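Local structure of putative NADH-depentdent flavin oxidoreductase (5OCS) at residues 50-61 against 95-103; 255-266 against 289-300. The protein is an ene-reductase of the Old Yellow Enzyme family that binds FMN and probably draws its reducing equivalents from NADPH. All blocks are in the same frame, centred on the assembly; numbering follows the deposited sequence.

Both contacts join neighbouring strands of one closed, eight-stranded parallel barrel, the TIM barrel of the Old Yellow Enzymes. Contact 1 pairs strands 52-59 and 96-102, second and third round the sheet; contact 2 pairs 262-265 and 297-300, sixth and seventh, and takes in the ends of helices 244-256 and 284-293. Contact 1 closes before contact 2 opens along the chain. Their centres lie about 17 Å apart, yet they meet inside the barrel, where Leu52 CD2 is 4.0 Å from Met298 CE and Ile54 CD1 is 4.1 Å from His263 CE1. Contact 1 carries the FMN-binding residues Ala57 and Gln100; contact 2 approaches Arg231 and Leu302 of that site.

Contact 1: residues 50-61 against 95-103; sequences AGLLIIEATAVS and IAVTIQLAH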
ATOM      1  N   ALA D  50      -5.106  -4.876  10.371  1.00  9.59           N
ATOM      2  CA  ALA D  50      -6.453  -4.756  10.948  1.00  9.51           C
ATOM      3  C   ALA D  50      -7.095  -6.146  10.963  1.00  9.48           C
ATOM      4  O   ALA D  50      -6.738  -7.052  10.181  1.00  9.64           O
ATOM      5  CB  ALA D  50      -7.300  -3.809  10.087  1.00  9.96           C
ATOM      6  N   GLY D  51      -8.113  -6.298  11.797  1.00  9.01           N
ATOM      7  CA  GLY D  51      -8.856  -7.523  11.850  1.00  9.03           C
ATOM      8  C   GLY D  51      -9.832  -7.773  10.725  1.00  8.57           C
ATOM      9  O   GLY D  51     -10.025  -8.926  10.291  1.00  8.73           O
ATOM     10  N   LEU D  52     -10.413  -6.687  10.219  1.00  8.68           N
ATOM     11  CA  LEU D  52     -11.527  -6.754   9.327  1.00  8.25           C
ATOM     12  C   LEU D  52     -11.382  -5.674   8.239  1.00  7.87           C
ATOM     13  O   LEU D  52     -11.123  -4.498   8.507  1.00  7.39           O
ATOM     14  CB  LEU D  52     -12.800  -6.528  10.139  1.00  8.76           C
ATOM     15  CG  LEU D  52     -14.072  -6.575   9.310  1.00  9.01           C
ATOM     16  CD1 LEU D  52     -14.318  -7.925   8.610  1.00  9.12           C
ATOM     17  CD2 LEU D  52     -15.272  -6.153  10.149  1.00  9.57           C
ATOM     18  N   LEU D  53     -11.556  -6.101   7.002  1.00  8.22           N
ATOM     19  CA  LEU D  53     -11.649  -5.169   5.887  1.00  8.14           C
ATOM     20  C   LEU D  53     -13.082  -5.213   5.370  1.00  8.17           C
ATOM     21  O   LEU D  53     -13.656  -6.307   5.144  1.00  8.77           O
ATOM     22  CB  LEU D  53     -10.685  -5.607   4.785  1.00  8.40           C
ATOM     23  CG  LEU D  53     -10.851  -4.938   3.416  1.00  9.29           C
ATOM     24  CD1 LEU D  53     -10.642  -3.445   3.443  1.00  9.47           C
ATOM     25  CD2 LEU D  53      -9.888  -5.588   2.442  1.00 10.56           C
ATOM     26  N   ILE D  54     -13.687  -4.047   5.152  1.00  8.25           N
ATOM     27  CA  ILE D  54     -14.994  -3.962   4.547  1.00  8.31           C
ATOM     28  C   ILE D  54     -14.813  -3.221   3.247  1.00  8.25           C
ATOM     29  O   ILE D  54     -14.475  -2.030   3.288  1.00  8.52           O
ATOM     30  CB  ILE D  54     -16.006  -3.177   5.417  1.00  8.48           C
ATOM     31  CG1 ILE D  54     -16.005  -3.709   6.850  1.00  8.35           C
ATOM     32  CG2 ILE D  54     -17.402  -3.296   4.808  1.00  8.96           C
ATOM     33  CD1 ILE D  54     -16.906  -2.956   7.825  1.00  8.85           C
ATOM     34  N   ILE D  55     -15.033  -3.929   2.129  1.00  8.34           N
ATOM     35  CA  ILE D  55     -14.922  -3.359   0.812  1.00  8.44           C
ATOM     36  C   ILE D  55     -15.996  -2.269   0.646  1.00  8.68           C
ATOM     37  O   ILE D  55     -17.101  -2.402   1.198  1.00  8.88           O
ATOM     38  CB  ILE D  55     -15.014  -4.454  -0.286  1.00  8.81           C
ATOM     39  CG1 ILE D  55     -13.747  -5.332  -0.288  1.00  8.84           C
ATOM     40  CG2 ILE D  55     -15.173  -3.864  -1.691  1.00  9.37           C
ATOM     41  CD1 ILE D  55     -13.916  -6.674  -0.965  1.00  9.11           C
ATOM     42  N   GLU D  56     -15.652  -1.230  -0.116  1.00  8.52           N
ATOM     43  CA  GLU D  56     -16.503  -0.095  -0.369  1.00  8.30           C
ATOM     44  C   GLU D  56     -17.912  -0.462  -0.847  1.00  8.05           C
ATOM     45  O   GLU D  56     -18.158  -1.546  -1.377  1.00  8.29           O
ATOM     46  CB  GLU D  56     -15.898   0.797  -1.454  1.00  8.36           C
ATOM     47  CG  GLU D  56     -15.879   0.186  -2.837  1.00  9.03           C
ATOM     48  CD  GLU D  56     -14.993   0.968  -3.799  1.00  9.31           C
ATOM     49  OE1 GLU D  56     -15.457   1.997  -4.353  1.00  9.52           O
ATOM     50  OE2 GLU D  56     -13.837   0.545  -3.989  1.00  9.63           O
ATOM     51  N   ALA D  57     -18.792   0.513  -0.743  1.00  7.93           N
ATOM     52  CA  ALA D  57     -20.149   0.403  -1.264  1.00  8.32           C
ATOM     53  C   ALA D  57     -20.168  -0.177  -2.665  1.00  8.27           C
ATOM     54  O   ALA D  57     -19.654   0.429  -3.648  1.00  9.72           O
ATOM     55  CB  ALA D  57     -20.840   1.777  -1.255  1.00  8.13           C
ATOM     56  N   THR D  58     -20.739  -1.368  -2.772  1.00  8.25           N
ATOM     57  CA  THR D  58     -20.767  -2.092  -3.995  1.00  8.54           C
ATOM     58  C   THR D  58     -22.205  -2.173  -4.507  1.00  8.41           C
ATOM     59  O   THR D  58     -23.071  -2.756  -3.853  1.00  8.69           O
ATOM     60  CB  THR D  58     -20.168  -3.484  -3.757  1.00  9.48           C
ATOM     61  OG1 THR D  58     -18.778  -3.311  -3.424  1.00  9.75           O
ATOM     62  CG2 THR D  58     -20.275  -4.357  -5.010  1.00  9.76           C
ATOM     63  N   ALA D  59     -22.434  -1.553  -5.662  1.00  8.92           N
ATOM     64  CA  ALA D  59     -23.773  -1.386  -6.226  1.00  9.77           C
ATOM     65  C   ALA D  59     -24.382  -2.725  -6.606  1.00  9.76           C
ATOM     66  O   ALA D  59     -23.740  -3.562  -7.259  1.00 10.20           O
ATOM     67  CB  ALA D  59     -23.720  -0.458  -7.435  1.00  9.33           C
ATOM     68  N   VAL D  60     -25.634  -2.922  -6.196  1.00 10.45           N
ATOM     69  CA  VAL D  60     -26.402  -4.091  -6.566  1.00 10.26           C
ATOM     70  C   VAL D  60     -26.984  -4.024  -7.997  1.00 10.53           C
ATOM     71  O   VAL D  60     -27.475  -5.036  -8.495  1.00 10.90           O
ATOM     72  CB  VAL D  60     -27.494  -4.433  -5.494  1.00 10.51           C
ATOM     73  CG1 VAL D  60     -26.845  -4.623  -4.118  1.00 10.52           C
ATOM     74  CG2 VAL D  60     -28.586  -3.348  -5.435  1.00 11.19           C
ATOM     75  N   SER D  61     -26.906  -2.872  -8.641  1.00 10.79           N
ATOM     76  CA  SER D  61     -27.398  -2.690 -10.010  1.00 10.78           C
ATOM     77  C   SER D  61     -26.742  -1.450 -10.505  1.00 11.49           C
ATOM     78  O   SER D  61     -26.308  -0.619  -9.713  1.00 10.58           O
ATOM     79  CB  SER D  61     -28.932  -2.527 -10.013  1.00 10.86           C
ATOM     80  OG  SER D  61     -29.361  -1.384  -9.284  1.00 11.00           O
ATOM     81  N   ILE D  95      -6.377 -11.398   6.667  1.00 10.25           N
ATOM     82  CA  ILE D  95      -7.478 -10.559   7.081  1.00 10.02           C
ATOM     83  C   ILE D  95      -8.836 -11.125   6.658  1.00  9.27           C
ATOM     84  O   ILE D  95      -8.971 -11.843   5.662  1.00  9.18           O
ATOM     85  CB  ILE D  95      -7.305  -9.109   6.531  1.00 10.80           C
ATOM     86  CG1 ILE D  95      -8.074  -8.100   7.393  1.00 11.39           C
ATOM     87  CG2 ILE D  95      -7.687  -9.046   5.044  1.00 11.57           C
ATOM     88  CD1 ILE D  95      -7.703  -6.664   7.140  1.00 11.19           C
ATOM     89  N   ALA D  96      -9.856 -10.800   7.428  1.00  8.31           N
ATOM     90  CA  ALA D  96     -11.227 -11.134   7.059  1.00  8.33           C
ATOM     91  C   ALA D  96     -11.720 -10.104   6.073  1.00  8.48           C
ATOM     92  O   ALA D  96     -11.567  -8.920   6.317  1.00  7.98           O
ATOM     93  CB  ALA D  96     -12.129 -11.092   8.306  1.00  8.83           C
ATOM     94  N   VAL D  97     -12.234 -10.578   4.960  1.00  8.11           N
ATOM     95  CA  VAL D  97     -12.671  -9.722   3.865  1.00  8.37           C
ATOM     96  C   VAL D  97     -14.174  -9.796   3.777  1.00  8.13           C
ATOM     97  O   VAL D  97     -14.714 -10.854   3.554  1.00  8.34           O
ATOM     98  CB  VAL D  97     -11.981 -10.087   2.550  1.00  8.72           C
ATOM     99  CG1 VAL D  97     -12.446  -9.172   1.454  1.00  9.60           C
ATOM    100  CG2 VAL D  97     -10.479  -9.952   2.721  1.00  9.12           C
ATOM    101  N   THR D  98     -14.830  -8.637   3.892  1.00  7.57           N
ATOM    102  CA  THR D  98     -16.284  -8.513   3.818  1.00  7.92           C
ATOM    103  C   THR D  98     -16.616  -7.404   2.832  1.00  7.84           C
ATOM    104  O   THR D  98     -15.725  -6.668   2.373  1.00  8.30           O
ATOM    105  CB  THR D  98     -16.882  -8.199   5.205  1.00  7.63           C
ATOM    106  OG1 THR D  98     -16.378  -6.945   5.712  1.00  8.05           O
ATOM    107  CG2 THR D  98     -16.478  -9.351   6.186  1.00  7.64           C
ATOM    108  N   ILE D  99     -17.891  -7.223   2.530  1.00  7.91           N
ATOM    109  CA  ILE D  99     -18.277  -6.267   1.506  1.00  7.95           C
ATOM    110  C   ILE D  99     -19.559  -5.538   1.899  1.00  7.84           C
ATOM    111  O   ILE D  99     -20.466  -6.125   2.474  1.00  8.55           O
ATOM    112  CB  ILE D  99     -18.440  -6.943   0.126  1.00  7.76           C
ATOM    113  CG1 ILE D  99     -18.521  -5.908  -0.999  1.00  7.85           C
ATOM    114  CG2 ILE D  99     -19.620  -7.962   0.092  1.00  7.75           C
ATOM    115  CD1 ILE D  99     -18.223  -6.516  -2.347  1.00  8.11           C
ATOM    116  N   GLN D 100     -19.615  -4.257   1.590  1.00  8.61           N
ATOM    117  CA  GLN D 100     -20.828  -3.431   1.795  1.00  8.28           C
ATOM    118  C   GLN D 100     -21.647  -3.429   0.520  1.00  8.10           C
ATOM    119  O   GLN D 100     -21.174  -2.985  -0.537  1.00  8.30           O
ATOM    120  CB  GLN D 100     -20.433  -2.012   2.193  1.00  8.81           C
ATOM    121  CG  GLN D 100     -21.611  -1.153   2.560  1.00  9.34           C
ATOM    122  CD  GLN D 100     -21.215   0.273   2.743  1.00  9.19           C
ATOM    123  OE1 GLN D 100     -20.864   0.958   1.774  1.00  9.65           O
ATOM    124  NE2 GLN D 100     -21.316   0.757   3.972  1.00  8.99           N
ATOM    125  N   LEU D 101     -22.840  -4.029   0.562  1.00  8.27           N
ATOM    126  CA  LEU D 101     -23.718  -4.003  -0.583  1.00  7.75           C
ATOM    127  C   LEU D 101     -24.627  -2.779  -0.447  1.00  8.24           C
ATOM    128  O   LEU D 101     -25.152  -2.495   0.646  1.00  7.96           O
ATOM    129  CB  LEU D 101     -24.525  -5.285  -0.640  1.00  8.22           C
ATOM    130  CG  LEU D 101     -23.797  -6.571  -0.970  1.00  8.70           C
ATOM    131  CD1 LEU D 101     -24.829  -7.693  -1.061  1.00  9.18           C
ATOM    132  CD2 LEU D 101     -22.971  -6.485  -2.261  1.00  9.11           C
ATOM    133  N   ALA D 102     -24.843  -2.100  -1.563  1.00  7.88           N
ATOM    134  CA  ALA D 102     -25.381  -0.750  -1.554  1.00  8.63           C
ATOM    135  C   ALA D 102     -26.304  -0.468  -2.724  1.00  8.58           C
ATOM    136  O   ALA D 102     -26.239  -1.078  -3.766  1.00  9.20           O
ATOM    137  CB  ALA D 102     -24.234   0.240  -1.562  1.00  8.74           C
ATOM    138  N   HIS D 103     -27.182   0.502  -2.507  1.00  9.04           N
ATOM    139  CA  HIS D 103     -28.004   1.099  -3.538  1.00  9.59           C
ATOM    140  C   HIS D 103     -28.233   2.561  -3.085  1.00  9.32           C
ATOM    141  O   HIS D 103     -28.704   2.795  -1.966  1.00  8.78           O
ATOM    142  CB  HIS D 103     -29.330   0.373  -3.618  1.00 10.44           C
ATOM    143  CG  HIS D 103     -30.139   0.733  -4.821  1.00 10.44           C
ATOM    144  ND1 HIS D 103     -30.565   2.019  -5.079  1.00 11.03           N
ATOM    145  CD2 HIS D 103     -30.648  -0.034  -5.801  1.00 10.98           C
ATOM    146  CE1 HIS D 103     -31.274   2.028  -6.192  1.00 11.46           C
ATOM    147  NE2 HIS D 103     -31.338   0.785  -6.647  1.00 11.36           N
TER
HETATM  148  O   HOH W   1     -18.890   2.893   1.364  1.00 23.28           O
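Ala50 opens the contact by receiving Ile95, whose CD1 sits 3.2 Å from Ala50 O and also packs on CB of Leu53. Leu52, its CG swung opposite the backbone N (chi1 -180°), sends CD1 across Thr98 at about a right angle, 3.5 Å from CG2. Next, Leu53 O is gripped twice by Thr98: the amide N comes in almost in line with the C=O, while OG1, 2.9 Å from that oxygen, arrives tilted from the carbonyl plane. This occupies the threonine hydroxyl within the sheet, on the same face as Leu52 and Ile54. Ile54 lays CG1 against Thr98 OG1, and Ile55 turns to the other face, where CD1 reaches Val97 CG1 and CB meets Ile99 CG1; helix 76-92 covers Val97 and Ile99 there. That helix makes the crossover of a beta-alpha-beta unit, whose two parallel strands are successive members of the TIM barrel. Between Ile55 and Thr58 the register slips by one residue, a beta bulge. Here Ala57 CB lies 3.1 Å from Gln100 OE1, and a water accepts a hydrogen bond from Ala57 N and donates one to Gln100 OE1, 2.8 Å away. The other end of the amide, NE2, is held by Glu176, which probably sets the amide's orientation in this FMN-binding side chain. Thr58 bonds through OG1 to Glu56 O at 2.8 Å, and the Ile99 side chain crosses Thr58 at about a right angle, CD1 coming within 3.4 Å of OG1. Val60 N then bonds to Ala102 O, and Val60 CG2 touches the edge of the His103 ring, 3.9 Å from CD2.

Contact 2: residues 255-266 against 289-300; sequences KARGSAAVHVST and VKAEVGLPTMAV
Lys255 and Leu295 pack where two neighbouring helix-to-strand connections of the TIM barrel meet, helix 244-256 running into strand 262-265 and helix 284-293 into strand 297-300. From Lys255, CB rests 3.7 Å from Leu295 CG; the next carbon, CG, lies over Leu295 CG and CD2. CD reaches the C-terminal end of helix 284-293, 3.4 Å from Val293 O with Val293 CG1 beside it, and CE passes a little farther from that oxygen. The extended chain finally delivers NZ to Val293 O at 3.0 Å, in the carbonyl plane, so its positive charge probably offsets the partial negative charge at that helix end. Leu295 answers by pushing CD2 to 3.3 Å from Ser259 O, while its CD1 packs against Val262 CB.

Beyond this, backbone hydrogen bonds alternate between the parallel chains, from Val262 N to Pro296 O at one end to Val300 N to Val264 O at the other. On one face Val262 CG1 meets Val289 CG1 at 3.7 Å. On the other, Met298 crosses His263 at about a right angle, its sulfur over one ring face, offset toward the rim; Glu176 and Ser322 hold the two ring nitrogens and so fix the ring's rotation. Where the pairing ends, one water donates to both Val264 O and Val300 O, 3.0 Å from each.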
ATOM      1  N   LYS D 255     -31.312  -7.923  15.430  1.00 16.29           N
ATOM      2  CA  LYS D 255     -30.934  -9.018  16.326  1.00 17.11           C
ATOM      3  C   LYS D 255     -31.904 -10.200  16.253  1.00 17.73           C
ATOM      4  O   LYS D 255     -31.483 -11.351  16.142  1.00 16.67           O
ATOM      5  CB  LYS D 255     -30.812  -8.517  17.749  1.00 18.85           C
ATOM      6  CG  LYS D 255     -30.403  -9.594  18.729  1.00 20.37           C
ATOM      7  CD  LYS D 255     -29.951  -9.013  20.036  1.00 22.32           C
ATOM      8  CE  LYS D 255     -29.595 -10.123  21.027  1.00 26.09           C
ATOM      9  NZ  LYS D 255     -28.771  -9.528  22.112  1.00 27.78           N
ATOM     10  N   ALA D 256     -33.199  -9.923  16.281  1.00 17.96           N
ATOM     11  CA  ALA D 256     -34.223 -10.974  16.203  1.00 18.54           C
ATOM     12  C   ALA D 256     -34.225 -11.678  14.855  1.00 19.18           C
ATOM     13  O   ALA D 256     -34.598 -12.849  14.754  1.00 19.56           O
ATOM     14  CB  ALA D 256     -35.606 -10.377  16.447  1.00 18.81           C
ATOM     15  N   ARG D 257     -33.780 -10.991  13.808  1.00 17.00           N
ATOM     16  CA  ARG D 257     -33.709 -11.581  12.501  1.00 17.90           C
ATOM     17  C   ARG D 257     -32.330 -12.175  12.167  1.00 16.94           C
ATOM     18  O   ARG D 257     -32.087 -12.503  11.050  1.00 16.39           O
ATOM     19  CB  ARG D 257     -34.138 -10.552  11.457  1.00 19.06           C
ATOM     20  CG  ARG D 257     -35.643 -10.239  11.552  1.00 20.13           C
ATOM     21  CD  ARG D 257     -36.003  -9.005  10.778  1.00 21.58           C
ATOM     22  NE  ARG D 257     -37.308  -8.454  11.182  1.00 24.02           N
ATOM     23  CZ  ARG D 257     -38.345  -8.239  10.372  1.00 24.02           C
ATOM     24  NH1 ARG D 257     -38.295  -8.515   9.077  1.00 24.27           N
ATOM     25  NH2 ARG D 257     -39.455  -7.707  10.872  1.00 25.92           N
ATOM     26  N   GLY D 258     -31.455 -12.334  13.137  1.00 15.81           N
ATOM     27  CA  GLY D 258     -30.202 -13.058  12.883  1.00 15.85           C
ATOM     28  C   GLY D 258     -29.068 -12.227  12.319  1.00 14.68           C
ATOM     29  O   GLY D 258     -28.079 -12.788  11.839  1.00 15.90           O
ATOM     30  N   SER D 259     -29.181 -10.906  12.367  1.00 14.20           N
ATOM     31  CA  SER D 259     -27.979 -10.055  12.199  1.00 13.60           C
ATOM     32  C   SER D 259     -26.820 -10.417  13.102  1.00 13.49           C
ATOM     33  O   SER D 259     -27.007 -10.707  14.283  1.00 14.89           O
ATOM     34  CB  SER D 259     -28.318  -8.577  12.398  1.00 13.98           C
ATOM     35  OG  SER D 259     -27.244  -7.794  11.869  1.00 12.64           O
ATOM     36  N   ALA D 260     -25.602 -10.431  12.555  1.00 12.79           N
ATOM     37  CA  ALA D 260     -24.400 -10.691  13.323  1.00 13.28           C
ATOM     38  C   ALA D 260     -23.905  -9.501  14.138  1.00 13.24           C
ATOM     39  O   ALA D 260     -23.140  -9.663  15.085  1.00 13.89           O
ATOM     40  CB  ALA D 260     -23.287 -11.157  12.394  1.00 13.75           C
ATOM     41  N   ALA D 261     -24.318  -8.298  13.729  1.00 12.99           N
ATOM     42  CA  ALA D 261     -23.819  -7.084  14.291  1.00 12.42           C
ATOM     43  C   ALA D 261     -24.714  -5.943  13.896  1.00 11.65           C
ATOM     44  O   ALA D 261     -25.660  -6.089  13.117  1.00 12.88           O
ATOM     45  CB  ALA D 261     -22.379  -6.831  13.813  1.00 12.50           C
ATOM     46  N   VAL D 262     -24.375  -4.783  14.414  1.00 12.43           N
ATOM     47  CA  VAL D 262     -24.845  -3.525  13.839  1.00 12.20           C
ATOM     48  C   VAL D 262     -23.672  -2.535  13.788  1.00 11.30           C
ATOM     49  O   VAL D 262     -22.872  -2.420  14.732  1.00 11.44           O
ATOM     50  CB  VAL D 262     -26.094  -2.974  14.587  1.00 13.41           C
ATOM     51  CG1 VAL D 262     -25.751  -2.608  16.004  1.00 13.41           C
ATOM     52  CG2 VAL D 262     -26.668  -1.752  13.874  1.00 14.12           C
ATOM     53  N   HIS D 263     -23.540  -1.836  12.655  1.00 10.06           N
ATOM     54  CA  HIS D 263     -22.480  -0.881  12.469  1.00  9.64           C
ATOM     55  C   HIS D 263     -23.126   0.489  12.520  1.00  9.50           C
ATOM     56  O   HIS D 263     -23.944   0.814  11.651  1.00  9.50           O
ATOM     57  CB  HIS D 263     -21.813  -1.148  11.111  1.00  9.20           C
ATOM     58  CG  HIS D 263     -20.543  -0.392  10.883  1.00  9.95           C
ATOM     59  ND1 HIS D 263     -19.742  -0.628   9.775  1.00  9.64           N
ATOM     60  CD2 HIS D 263     -19.903   0.550  11.609  1.00 10.46           C
ATOM     61  CE1 HIS D 263     -18.682   0.164   9.829  1.00 10.22           C
ATOM     62  NE2 HIS D 263     -18.759   0.894  10.920  1.00  9.97           N
ATOM     63  N   VAL D 264     -22.755   1.278  13.517  1.00 10.20           N
ATOM     64  CA  VAL D 264     -23.492   2.507  13.867  1.00 10.56           C
ATOM     65  C   VAL D 264     -22.675   3.693  13.412  1.00 11.65           C
ATOM     66  O   VAL D 264     -21.567   3.893  13.900  1.00 11.16           O
ATOM     67  CB  VAL D 264     -23.741   2.592  15.382  1.00 11.03           C
ATOM     68  CG1 VAL D 264     -24.429   3.893  15.762  1.00 11.80           C
ATOM     69  CG2 VAL D 264     -24.540   1.374  15.880  1.00 11.11           C
ATOM     70  N   SER D 265     -23.211   4.488  12.479  1.00 12.11           N
ATOM     71  CA  SER D 265     -22.548   5.722  12.085  1.00 14.29           C
ATOM     72  C   SER D 265     -22.723   6.790  13.164  1.00 13.30           C
ATOM     73  O   SER D 265     -23.465   6.589  14.113  1.00 14.12           O
ATOM     74  CB  SER D 265     -23.038   6.185  10.721  1.00 15.28           C
ATOM     75  OG  SER D 265     -22.389   5.358   9.718  1.00 19.08           O
ATOM     76  N   THR D 266     -22.016   7.913  13.055  1.00 11.94           N
ATOM     77  CA  THR D 266     -21.891   8.803  14.218  1.00 11.66           C
ATOM     78  C   THR D 266     -23.106   9.661  14.452  1.00 11.95           C
ATOM     79  O   THR D 266     -23.132  10.385  15.427  1.00 12.69           O
ATOM     80  CB  THR D 266     -20.708   9.794  14.101  1.00 11.97           C
ATOM     81  OG1 THR D 266     -20.948  10.692  13.013  1.00 12.68           O
ATOM     82  CG2 THR D 266     -19.383   9.055  13.874  1.00 11.86           C
ATOM     83  N   VAL D 289     -26.525   1.917  21.753  1.00 14.28           N
ATOM     84  CA  VAL D 289     -27.027   0.763  21.005  1.00 15.69           C
ATOM     85  C   VAL D 289     -26.439  -0.553  21.540  1.00 15.32           C
ATOM     86  O   VAL D 289     -27.136  -1.557  21.622  1.00 14.64           O
ATOM     87  CB  VAL D 289     -26.763   0.899  19.488  1.00 15.41           C
ATOM     88  CG1 VAL D 289     -27.032  -0.385  18.718  1.00 16.09           C
ATOM     89  CG2 VAL D 289     -27.606   2.022  18.899  1.00 15.36           C
ATOM     90  N   LYS D 290     -25.152  -0.523  21.870  1.00 15.61           N
ATOM     91  CA  LYS D 290     -24.476  -1.650  22.494  1.00 15.82           C
ATOM     92  C   LYS D 290     -25.150  -2.046  23.827  1.00 17.08           C
ATOM     93  O   LYS D 290     -25.464  -3.216  24.046  1.00 17.55           O
ATOM     94  CB  LYS D 290     -23.020  -1.307  22.735  1.00 16.06           C
ATOM     95  CG  LYS D 290     -22.203  -2.428  23.393  1.00 15.54           C
ATOM     96  CD  LYS D 290     -20.706  -2.145  23.377  1.00 15.87           C
ATOM     97  CE  LYS D 290     -19.959  -2.829  24.536  1.00 16.46           C
ATOM     98  NZ  LYS D 290     -20.122  -4.304  24.461  1.00 16.03           N
ATOM     99  N   ALA D 291     -25.322  -1.059  24.698  1.00 17.78           N
ATOM    100  CA  ALA D 291     -25.852  -1.309  26.028  1.00 19.24           C
ATOM    101  C   ALA D 291     -27.269  -1.842  25.966  1.00 21.47           C
ATOM    102  O   ALA D 291     -27.588  -2.779  26.692  1.00 23.77           O
ATOM    103  CB  ALA D 291     -25.801  -0.057  26.867  1.00 19.41           C
ATOM    104  N   GLU D 292     -28.108  -1.282  25.096  1.00 20.16           N
ATOM    105  CA  GLU D 292     -29.531  -1.642  25.082  1.00 20.10           C
ATOM    106  C   GLU D 292     -29.903  -2.878  24.257  1.00 20.99           C
ATOM    107  O   GLU D 292     -30.857  -3.570  24.592  1.00 21.39           O
ATOM    108  CB  GLU D 292     -30.383  -0.478  24.590  1.00 20.08           C
ATOM    109  CG  GLU D 292     -30.347   0.753  25.489  1.00 20.44           C
ATOM    110  CD  GLU D 292     -31.433   1.750  25.187  1.00 19.80           C
ATOM    111  OE1 GLU D 292     -32.397   1.419  24.475  1.00 21.67           O
ATOM    112  OE2 GLU D 292     -31.313   2.886  25.662  1.00 19.33           O
ATOM    113  N   VAL D 293     -29.208  -3.114  23.147  1.00 18.87           N
ATOM    114  CA  VAL D 293     -29.548  -4.203  22.246  1.00 19.11           C
ATOM    115  C   VAL D 293     -28.641  -5.434  22.438  1.00 20.09           C
ATOM    116  O   VAL D 293     -29.102  -6.567  22.267  1.00 20.93           O
ATOM    117  CB  VAL D 293     -29.540  -3.742  20.779  1.00 19.19           C
ATOM    118  CG1 VAL D 293     -29.941  -4.868  19.840  1.00 19.15           C
ATOM    119  CG2 VAL D 293     -30.505  -2.575  20.600  1.00 18.60           C
ATOM    120  N   GLY D 294     -27.362  -5.219  22.736  1.00 19.96           N
ATOM    121  CA  GLY D 294     -26.434  -6.329  23.011  1.00 21.00           C
ATOM    122  C   GLY D 294     -25.915  -7.075  21.793  1.00 20.69           C
ATOM    123  O   GLY D 294     -25.266  -8.102  21.942  1.00 20.30           O
ATOM    124  N   LEU D 295     -26.200  -6.600  20.583  1.00 18.07           N
ATOM    125  CA  LEU D 295     -25.539  -7.142  19.384  1.00 17.18           C
ATOM    126  C   LEU D 295     -24.067  -6.714  19.430  1.00 16.30           C
ATOM    127  O   LEU D 295     -23.736  -5.666  19.996  1.00 16.60           O
ATOM    128  CB  LEU D 295     -26.160  -6.571  18.081  1.00 17.85           C
ATOM    129  CG  LEU D 295     -27.338  -7.188  17.330  1.00 17.46           C
ATOM    130  CD1 LEU D 295     -27.898  -6.298  16.224  1.00 17.37           C
ATOM    131  CD2 LEU D 295     -26.977  -8.553  16.782  1.00 16.58           C
ATOM    132  N   PRO D 296     -23.163  -7.463  18.774  1.00 16.49           N
ATOM    133  CA  PRO D 296     -21.831  -6.919  18.495  1.00 15.59           C
ATOM    134  C   PRO D 296     -21.976  -5.564  17.769  1.00 15.23           C
ATOM    135  O   PRO D 296     -22.702  -5.493  16.772  1.00 15.00           O
ATOM    136  CB  PRO D 296     -21.229  -7.981  17.567  1.00 16.09           C
ATOM    137  CG  PRO D 296     -21.840  -9.240  18.053  1.00 16.21           C
ATOM    138  CD  PRO D 296     -23.250  -8.889  18.410  1.00 16.45           C
ATOM    139  N   THR D 297     -21.372  -4.525  18.314  1.00 13.67           N
ATOM    140  CA  THR D 297     -21.644  -3.174  17.886  1.00 13.31           C
ATOM    141  C   THR D 297     -20.367  -2.620  17.323  1.00 13.15           C
ATOM    142  O   THR D 297     -19.379  -2.434  18.034  1.00 12.50           O
ATOM    143  CB  THR D 297     -22.146  -2.322  19.055  1.00 13.70           C
ATOM    144  OG1 THR D 297     -23.338  -2.934  19.555  1.00 13.75           O
ATOM    145  CG2 THR D 297     -22.419  -0.920  18.624  1.00 14.44           C
ATOM    146  N   MET D 298     -20.373  -2.364  16.029  1.00 13.52           N
ATOM    147  CA  MET D 298     -19.254  -1.689  15.397  1.00 13.04           C
ATOM    148  C   MET D 298     -19.565  -0.204  15.362  1.00 12.39           C
ATOM    149  O   MET D 298     -20.648   0.147  15.011  1.00 12.49           O
ATOM    150  CB  MET D 298     -19.045  -2.144  13.946  1.00 15.31           C
ATOM    151  CG  MET D 298     -19.091  -3.618  13.679  1.00 18.06           C
ATOM    152  SD  MET D 298     -18.590  -3.888  11.918  1.00 24.02           S
ATOM    153  CE  MET D 298     -18.907  -5.644  11.762  1.00 25.81           C
ATOM    154  N   ALA D 299     -18.634   0.644  15.739  1.00 11.46           N
ATOM    155  CA  ALA D 299     -18.841   2.062  15.734  1.00 11.17           C
ATOM    156  C   ALA D 299     -17.875   2.724  14.770  1.00 10.14           C
ATOM    157  O   ALA D 299     -16.670   2.445  14.795  1.00  9.43           O
ATOM    158  CB  ALA D 299     -18.613   2.621  17.109  1.00 11.82           C
ATOM    159  N   VAL D 300     -18.416   3.615  13.940  1.00  9.99           N
ATOM    160  CA  VAL D 300     -17.574   4.527  13.154  1.00  9.95           C
ATOM    161  C   VAL D 300     -16.826   5.388  14.129  1.00 10.63           C
ATOM    162  O   VAL D 300     -17.450   6.043  15.014  1.00 11.43           O
ATOM    163  CB  VAL D 300     -18.401   5.426  12.254  1.00 10.21           C
ATOM    164  CG1 VAL D 300     -17.502   6.478  11.597  1.00 11.11           C
ATOM    165  CG2 VAL D 300     -19.088   4.600  11.183  1.00  9.77           C
TER
HETATM  166  O   HOH W   2     -20.321   5.808  15.843  1.00 13.89           O